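Local coordinates for Proline/betaine transporter, RALF (Rickettsia prowazekii str. Madrid E, PDB 4D7R), which probably acts as a guanine nucleotide exchange factor, and is crystallised here as a chimera of a Rickettsia Sec7 domain and a Legionella capping domain, at residues F139-Y144 with N153-A158; R51-C56 with G91-K96. One frame throughout, in Å; residues are numbered along the deposited sequence. Where two conformers were deposited one is given.

Both contacts lie in the Rickettsia Sec7 part of the chimera, with centres 26 Å apart, and they share no helix. Interaction 1 joins two consecutive helices, 129-146 and 155-173, in a partly buried contact of 305 Å², where a tyrosine ring lies on the start of the second helix and a glycine and an alanine bring the backbones together. Interaction 2 spans a much longer stretch of chain, from helix 45-58 to helix 92-103, and buries just 64 Å². It is a surface contact made by a single charged pair between helices that stand well apart. Close backbone packing with bridging waters in one thus contrasts with a long-armed salt bridge in the other.

Interaction 1 (F139-Y144 with N153-A158); sequences FGTHYY and NSKDAA
Tyr144 lays one face of its ring on the backbone of Asn153-Ala158, with Ser154 C 3.6 Å above the ring plane over its centre and Lys155 N displaced toward the rim. With CG anti to the backbone N (chi1 167°), the ring reaches from helix 129-146 along the turn that opens helix 155-173. Its hydroxyl arrives 3.2 Å from Asn153 O, and one water bonds to both Tyr144 OH and Asn153 O. The same hydroxyl is hydrogen-bonded to Asn149 in the intervening loop, so the far end of the ring is held as well as its face. The backbone facing the ring carries the N-cap of helix 155-173: Ser154 OG accepts from Ala157 N at 3.0 Å, with an N-H...O angle of 163°. These are successive helices of the all-helical Sec7 domain, in the Rickettsia part of the chimera, and they pack closely just beyond their connecting loop. At the closest point Gly140 CA and Ala158 CA are 4.6 Å apart, and Ala158 CB presses on Gly140 O at 3.2 Å. Tyr144 CB flanks the same methyl, CB to CB 4.1 Å. Toward the more exposed side, a second water links Thr141 OG1, at 2.8 Å, to the carbonyl oxygen of Lys155, to which it donates. Elsewhere on helix 129-146, Phe139 and Tyr143 pack against helix 112-121.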
ATOM      1  N   PHE A 139       8.506   6.898   8.404  1.00 10.63           N
ATOM      2  CA  PHE A 139       9.717   6.449   9.083  1.00 10.90           C
ATOM      3  C   PHE A 139      10.819   7.509   8.934  1.00 16.75           C
ATOM      4  O   PHE A 139      11.384   7.947   9.940  1.00 16.83           O
ATOM      5  CB  PHE A 139      10.213   5.086   8.547  1.00 12.29           C
ATOM      6  CG  PHE A 139      11.625   4.840   9.027  1.00 12.58           C
ATOM      7  CD1 PHE A 139      11.874   4.468  10.345  1.00 14.67           C
ATOM      8  CD2 PHE A 139      12.712   5.120   8.206  1.00 13.98           C
ATOM      9  CE1 PHE A 139      13.190   4.367  10.830  1.00 14.88           C
ATOM     10  CE2 PHE A 139      14.028   5.042   8.694  1.00 16.06           C
ATOM     11  CZ  PHE A 139      14.259   4.641   9.993  1.00 13.93           C
ATOM     12  N   GLY A 140      11.139   7.862   7.685  1.00 16.00           N
ATOM     13  CA  GLY A 140      12.207   8.826   7.388  1.00 14.98           C
ATOM     14  C   GLY A 140      12.069  10.149   8.116  1.00 16.19           C
ATOM     15  O   GLY A 140      12.998  10.604   8.790  1.00 14.19           O
ATOM     16  N   THR A 141      10.892  10.773   8.012  1.00 14.07           N
ATOM     17  CA  THR A 141      10.621  12.023   8.696  1.00 14.23           C
ATOM     18  C   THR A 141      10.890  11.948  10.210  1.00 17.70           C
ATOM     19  O   THR A 141      11.554  12.833  10.768  1.00 15.59           O
ATOM     20  CB  THR A 141       9.213  12.513   8.324  1.00 21.30           C
ATOM     21  OG1 THR A 141       9.205  12.768   6.917  1.00 17.06           O
ATOM     22  CG2 THR A 141       8.811  13.796   9.087  1.00 23.49           C
ATOM     23  N   HIS A 142      10.365  10.905  10.874  1.00 14.72           N
ATOM     24  CA  HIS A 142      10.533  10.787  12.323  1.00 14.80           C
ATOM     25  C   HIS A 142      11.978  10.472  12.732  1.00 16.98           C
ATOM     26  O   HIS A 142      12.460  11.023  13.744  1.00 15.23           O
ATOM     27  CB  HIS A 142       9.536   9.779  12.931  1.00 15.85           C
ATOM     28  CG  HIS A 142       9.671   9.619  14.425  1.00 20.03           C
ATOM     29  ND1 HIS A 142       9.445  10.683  15.295  1.00 22.40           N
ATOM     30  CD2 HIS A 142      10.017   8.530  15.153  1.00 22.92           C
ATOM     31  CE1 HIS A 142       9.643  10.200  16.512  1.00 22.75           C
ATOM     32  NE2 HIS A 142      10.024   8.921  16.480  1.00 23.15           N
ATOM     33  N   TYR A 143      12.679   9.634  11.931  1.00 13.94           N
ATOM     34  CA  TYR A 143      14.064   9.304  12.239  1.00 13.48           C
ATOM     35  C   TYR A 143      14.937  10.562  12.162  1.00 18.09           C
ATOM     36  O   TYR A 143      15.739  10.804  13.052  1.00 18.60           O
ATOM     37  CB  TYR A 143      14.615   8.155  11.366  1.00 14.11           C
ATOM     38  CG  TYR A 143      16.050   7.851  11.746  1.00 15.54           C
ATOM     39  CD1 TYR A 143      17.108   8.559  11.175  1.00 16.68           C
ATOM     40  CD2 TYR A 143      16.344   6.962  12.780  1.00 17.68           C
ATOM     41  CE1 TYR A 143      18.418   8.371  11.603  1.00 17.74           C
ATOM     42  CE2 TYR A 143      17.660   6.713  13.165  1.00 18.89           C
ATOM     43  CZ  TYR A 143      18.691   7.444  12.592  1.00 21.70           C
ATOM     44  OH  TYR A 143      19.997   7.244  12.954  1.00 17.30           O
ATOM     45  N   TYR A 144      14.717  11.383  11.142  1.00 15.95           N
ATOM     46  CA  TYR A 144      15.403  12.650  10.939  1.00 16.42           C
ATOM     47  C   TYR A 144      15.111  13.578  12.113  1.00 19.41           C
ATOM     48  O   TYR A 144      16.042  14.081  12.754  1.00 18.53           O
ATOM     49  CB  TYR A 144      14.973  13.300   9.608  1.00 17.62           C
ATOM     50  CG  TYR A 144      15.398  14.751   9.481  1.00 20.21           C
ATOM     51  CD1 TYR A 144      16.745  15.107   9.458  1.00 21.75           C
ATOM     52  CD2 TYR A 144      14.454  15.775   9.455  1.00 21.77           C
ATOM     53  CE1 TYR A 144      17.143  16.442   9.414  1.00 23.21           C
ATOM     54  CE2 TYR A 144      14.842  17.116   9.387  1.00 22.56           C
ATOM     55  CZ  TYR A 144      16.186  17.441   9.352  1.00 29.62           C
ATOM     56  OH  TYR A 144      16.574  18.752   9.243  1.00 29.87           O
ATOM     57  N   ASN A 153      20.504  15.265   6.919  1.00 17.05           N
ATOM     58  CA  ASN A 153      20.267  16.706   6.907  1.00 17.93           C
ATOM     59  C   ASN A 153      18.861  17.212   6.627  1.00 21.48           C
ATOM     60  O   ASN A 153      18.625  18.408   6.806  1.00 22.69           O
ATOM     61  CB  ASN A 153      21.276  17.388   5.996  1.00 18.47           C
ATOM     62  CG  ASN A 153      22.708  17.275   6.438  1.00 25.59           C
ATOM     63  OD1 ASN A 153      23.018  17.152   7.622  1.00 21.48           O
ATOM     64  ND2 ASN A 153      23.614  17.318   5.475  1.00 26.99           N
ATOM     65  N   SER A 154      17.945  16.347   6.139  1.00 17.11           N
ATOM     66  CA  SER A 154      16.563  16.739   5.838  1.00 17.45           C
ATOM     67  C   SER A 154      15.654  15.524   5.812  1.00 20.99           C
ATOM     68  O   SER A 154      16.147  14.384   5.735  1.00 19.30           O
ATOM     69  CB  SER A 154      16.469  17.473   4.493  1.00 19.63           C
ATOM     70  OG  SER A 154      16.594  16.571   3.399  1.00 21.05           O
ATOM     71  N   LYS A 155      14.324  15.753   5.874  0.50 17.08           N
ATOM     72  CA  LYS A 155      13.343  14.664   5.790  0.50 16.69           C
ATOM     73  C   LYS A 155      13.408  14.000   4.390  0.50 20.19           C
ATOM     74  O   LYS A 155      13.265  12.782   4.290  0.50 18.41           O
ATOM     75  CB  LYS A 155      11.918  15.139   6.165  0.50 18.23           C
ATOM     76  CG  LYS A 155      11.234  16.057   5.161  0.50 19.90           C
ATOM     77  CD  LYS A 155       9.848  16.481   5.621  0.50 27.07           C
ATOM     78  CE  LYS A 155       9.171  17.404   4.635  0.50 30.42           C
ATOM     79  NZ  LYS A 155       8.844  16.721   3.356  0.50 26.65           N
ATOM     80  N   ASP A 156      13.691  14.798   3.334  1.00 18.93           N
ATOM     81  CA  ASP A 156      13.839  14.298   1.956  1.00 19.29           C
ATOM     82  C   ASP A 156      15.033  13.344   1.868  1.00 22.48           C
ATOM     83  O   ASP A 156      14.886  12.276   1.306  1.00 22.28           O
ATOM     84  CB  ASP A 156      14.016  15.449   0.965  1.00 22.65           C
ATOM     85  CG  ASP A 156      12.751  16.207   0.584  1.00 48.33           C
ATOM     86  OD1 ASP A 156      11.859  16.360   1.453  1.00 51.99           O
ATOM     87  OD2 ASP A 156      12.679  16.703  -0.566  1.00 59.87           O
ATOM     88  N   ALA A 157      16.181  13.703   2.492  1.00 18.19           N
ATOM     89  CA  ALA A 157      17.390  12.863   2.536  1.00 16.34           C
ATOM     90  C   ALA A 157      17.062  11.558   3.272  1.00 17.41           C
ATOM     91  O   ALA A 157      17.485  10.490   2.828  1.00 15.25           O
ATOM     92  CB  ALA A 157      18.513  13.600   3.255  1.00 17.57           C
ATOM     93  N   ALA A 158      16.281  11.626   4.368  1.00 13.12           N
ATOM     94  CA  ALA A 158      15.896  10.413   5.124  1.00 13.58           C
ATOM     95  C   ALA A 158      15.069   9.453   4.254  1.00 18.01           C
ATOM     96  O   ALA A 158      15.288   8.234   4.260  1.00 16.50           O
ATOM     97  CB  ALA A 158      15.124  10.801   6.375  1.00 14.80           C
TER
HETATM   98  O   HOH W   1      10.738  11.977   4.746  1.00 21.28           O
HETATM   99  O   HOH W   2      16.349  20.331   6.851  1.00 29.09           O

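Interaction 2 (R51-C56 with G91-K96); sequences RIKKWC and GVDNQK
Lys53 and Asp93 are the residues whose backbones come nearest, yet their CA atoms are 10.8 Å apart, so helices 45-58 and 92-103 are bridged here by side chains alone. The two side chains approach from opposite directions and meet at their charged ends. Lys53 does most of the reaching: its chain is extended through chi2 and chi3 and bends at the last torsion (chi4 -75°), which turns the ammonium group toward the carboxylate. Lys53 NZ donates to Asp93 OD2 at 2.9 Å in a salt bridge. The lysine uses the syn side of that oxygen, 25° out of the carboxylate plane. Only one carboxylate oxygen is gripped, since Asp93 OD1 lies 4.1 Å from Lys53 NZ; the methylene Lys53 CE follows the ammonium group to 3.4 Å from Asp93 OD2. Both helices belong to the first part of the Rickettsia Sec7 domain, an all-helical fold, and helices 63-73 and 80-88 lie between them in the chain. The first of these also takes part: Phe63 receives Lys53 in a cation-pi interaction and is touched by Asp93, so an aromatic ring adjoins both partners of the ion pair, and Ile52 packs on it as well. Asp93 stands in the first turn of its helix, two residues after the N-cap residue Gly91. There the helix dipole would be expected to favour its negative charge, adding to the effect of the lysine. The pair sits at the surface, where solvent probably weakens its attraction. On another side of helix 45-58, Arg51 forms a separate salt bridge with Glu36 of helix 31-43.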
ATOM      1  N   ARG A  51     -15.177   1.897  18.299  1.00 28.23           N
ATOM      2  CA  ARG A  51     -15.169   1.805  19.757  1.00 26.93           C
ATOM      3  C   ARG A  51     -14.167   2.757  20.387  1.00 28.35           C
ATOM      4  O   ARG A  51     -14.479   3.310  21.434  1.00 28.30           O
ATOM      5  CB  ARG A  51     -14.973   0.364  20.258  1.00 24.84           C
ATOM      6  CG  ARG A  51     -15.061   0.172  21.794  1.00 29.94           C
ATOM      7  CD  ARG A  51     -16.305   0.767  22.475  1.00 40.56           C
ATOM      8  NE  ARG A  51     -16.144   0.772  23.934  1.00 48.12           N
ATOM      9  CZ  ARG A  51     -16.435   1.792  24.743  1.00 53.06           C
ATOM     10  NH1 ARG A  51     -16.931   2.920  24.253  1.00 40.45           N
ATOM     11  NH2 ARG A  51     -16.242   1.684  26.050  1.00 31.59           N
ATOM     12  N   ILE A  52     -12.977   2.965  19.759  1.00 23.69           N
ATOM     13  CA  ILE A  52     -11.972   3.918  20.256  1.00 21.67           C
ATOM     14  C   ILE A  52     -12.574   5.320  20.141  1.00 26.53           C
ATOM     15  O   ILE A  52     -12.425   6.131  21.062  1.00 24.00           O
ATOM     16  CB  ILE A  52     -10.587   3.831  19.512  1.00 23.25           C
ATOM     17  CG1 ILE A  52      -9.932   2.446  19.665  1.00 21.72           C
ATOM     18  CG2 ILE A  52      -9.650   4.947  20.003  1.00 22.05           C
ATOM     19  CD1 ILE A  52      -8.744   2.157  18.721  1.00 22.02           C
ATOM     20  N   LYS A  53     -13.255   5.603  19.003  1.00 25.60           N
ATOM     21  CA  LYS A  53     -13.947   6.874  18.761  1.00 26.71           C
ATOM     22  C   LYS A  53     -15.004   7.050  19.853  1.00 31.35           C
ATOM     23  O   LYS A  53     -14.997   8.063  20.547  1.00 29.84           O
ATOM     24  CB  LYS A  53     -14.628   6.893  17.374  1.00 28.70           C
ATOM     25  CG  LYS A  53     -13.657   7.093  16.209  1.00 32.69           C
ATOM     26  CD  LYS A  53     -14.337   6.942  14.852  1.00 32.02           C
ATOM     27  CE  LYS A  53     -13.402   7.315  13.723  1.00 37.45           C
ATOM     28  NZ  LYS A  53     -13.218   8.795  13.624  1.00 37.97           N
ATOM     29  N   LYS A  54     -15.857   6.014  20.051  1.00 30.60           N
ATOM     30  CA  LYS A  54     -16.920   5.987  21.073  1.00 30.83           C
ATOM     31  C   LYS A  54     -16.364   6.232  22.486  1.00 35.55           C
ATOM     32  O   LYS A  54     -16.878   7.099  23.188  1.00 36.92           O
ATOM     33  CB  LYS A  54     -17.697   4.654  21.011  1.00 33.71           C
ATOM     34  CG  LYS A  54     -18.919   4.595  21.936  1.00 45.52           C
ATOM     35  CD  LYS A  54     -19.483   3.176  22.046  1.00 54.17           C
ATOM     36  CE  LYS A  54     -20.586   3.041  23.074  1.00 67.81           C
ATOM     37  NZ  LYS A  54     -20.101   3.216  24.470  1.00 77.91           N
ATOM     38  N   TRP A  55     -15.340   5.509  22.907  1.00 30.67           N
ATOM     39  CA  TRP A  55     -14.719   5.696  24.212  1.00 29.26           C
ATOM     40  C   TRP A  55     -14.068   7.009  24.381  1.00 29.61           C
ATOM     41  O   TRP A  55     -14.191   7.563  25.403  1.00 28.21           O
ATOM     42  CB  TRP A  55     -13.735   4.604  24.494  1.00 27.19           C
ATOM     43  CG  TRP A  55     -13.005   4.555  25.856  1.00 27.80           C
ATOM     44  CD1 TRP A  55     -13.356   3.814  26.964  1.00 31.45           C
ATOM     45  CD2 TRP A  55     -11.803   5.217  26.211  1.00 26.53           C
ATOM     46  NE1 TRP A  55     -12.464   3.985  27.949  1.00 30.26           N
ATOM     47  CE2 TRP A  55     -11.497   4.844  27.524  1.00 30.70           C
ATOM     48  CE3 TRP A  55     -10.948   6.068  25.550  1.00 26.72           C
ATOM     49  CZ2 TRP A  55     -10.379   5.312  28.175  1.00 29.58           C
ATOM     50  CZ3 TRP A  55      -9.859   6.525  26.209  1.00 27.55           C
ATOM     51  CH2 TRP A  55      -9.584   6.149  27.496  1.00 29.08           C
ATOM     52  N   CYS A  56     -13.315   7.486  23.379  1.00 26.17           N
ATOM     53  CA  CYS A  56     -12.685   8.812  23.450  1.00 25.01           C
ATOM     54  C   CYS A  56     -13.745   9.935  23.581  1.00 31.66           C
ATOM     55  O   CYS A  56     -13.514  10.896  24.294  1.00 31.50           O
ATOM     56  CB  CYS A  56     -11.749   9.046  22.272  1.00 23.79           C
ATOM     57  SG  CYS A  56     -10.240   8.035  22.316  1.00 26.12           S
ATOM     58  N   GLY A  91      -6.336   8.453   4.241  1.00 18.34           N
ATOM     59  CA  GLY A  91      -7.507   8.935   4.953  1.00 18.19           C
ATOM     60  C   GLY A  91      -7.078  10.025   5.898  1.00 22.41           C
ATOM     61  O   GLY A  91      -5.910  10.083   6.299  1.00 22.21           O
ATOM     62  N   VAL A  92      -8.010  10.920   6.239  1.00 20.38           N
ATOM     63  CA  VAL A  92      -7.718  12.034   7.138  1.00 18.97           C
ATOM     64  C   VAL A  92      -7.312  11.503   8.524  1.00 20.60           C
ATOM     65  O   VAL A  92      -6.300  11.946   9.058  1.00 19.17           O
ATOM     66  CB  VAL A  92      -8.923  13.014   7.197  1.00 25.06           C
ATOM     67  CG1 VAL A  92      -8.736  14.050   8.286  1.00 24.54           C
ATOM     68  CG2 VAL A  92      -9.139  13.693   5.841  1.00 25.41           C
ATOM     69  N   ASP A  93      -8.088  10.539   9.072  1.00 17.46           N
ATOM     70  CA  ASP A  93      -7.831   9.890  10.366  1.00 16.25           C
ATOM     71  C   ASP A  93      -6.515   9.094  10.276  1.00 16.81           C
ATOM     72  O   ASP A  93      -5.616   9.272  11.102  1.00 15.41           O
ATOM     73  CB  ASP A  93      -8.971   8.919  10.710  1.00 17.69           C
ATOM     74  CG  ASP A  93     -10.235   9.531  11.301  1.00 25.33           C
ATOM     75  OD1 ASP A  93     -10.237  10.757  11.568  1.00 22.57           O
ATOM     76  OD2 ASP A  93     -11.217   8.776  11.513  1.00 30.50           O
ATOM     77  N   ASN A  94      -6.406   8.248   9.229  1.00 14.63           N
ATOM     78  CA  ASN A  94      -5.258   7.378   8.971  1.00 12.64           C
ATOM     79  C   ASN A  94      -3.938   8.129   8.990  1.00 16.99           C
ATOM     80  O   ASN A  94      -2.996   7.704   9.665  1.00 13.54           O
ATOM     81  CB  ASN A  94      -5.451   6.660   7.645  1.00 13.41           C
ATOM     82  CG  ASN A  94      -6.783   5.956   7.504  1.00 19.59           C
ATOM     83  OD1 ASN A  94      -7.840   6.590   7.370  1.00 19.59           O
ATOM     84  ND2 ASN A  94      -6.776   4.645   7.560  1.00 16.77           N
ATOM     85  N   GLN A  95      -3.879   9.269   8.280  1.00 15.38           N
ATOM     86  CA  GLN A  95      -2.684  10.102   8.175  1.00 14.40           C
ATOM     87  C   GLN A  95      -2.276  10.632   9.550  1.00 16.43           C
ATOM     88  O   GLN A  95      -1.085  10.647   9.876  1.00 12.21           O
ATOM     89  CB  GLN A  95      -2.948  11.243   7.191  1.00 16.66           C
ATOM     90  CG  GLN A  95      -1.757  12.140   6.897  1.00 29.50           C
ATOM     91  CD  GLN A  95      -2.145  13.271   5.966  1.00 49.94           C
ATOM     92  OE1 GLN A  95      -2.846  13.086   4.956  1.00 40.83           O
ATOM     93  NE2 GLN A  95      -1.694  14.473   6.282  1.00 47.97           N
ATOM     94  N   LYS A  96      -3.266  11.086  10.359  1.00 12.57           N
ATOM     95  CA  LYS A  96      -2.974  11.570  11.715  1.00 10.86           C
ATOM     96  C   LYS A  96      -2.501  10.458  12.643  1.00 12.31           C
ATOM     97  O   LYS A  96      -1.578  10.675  13.437  1.00 12.16           O
ATOM     98  CB  LYS A  96      -4.180  12.300  12.327  1.00 13.44           C
ATOM     99  CG  LYS A  96      -4.484  13.646  11.690  1.00 25.43           C
ATOM    100  CD  LYS A  96      -5.859  14.164  12.149  1.00 29.05           C
ATOM    101  CE  LYS A  96      -6.096  15.583  11.711  1.00 34.30           C
ATOM    102  NZ  LYS A  96      -6.292  15.674  10.244  1.00 47.45           N
TER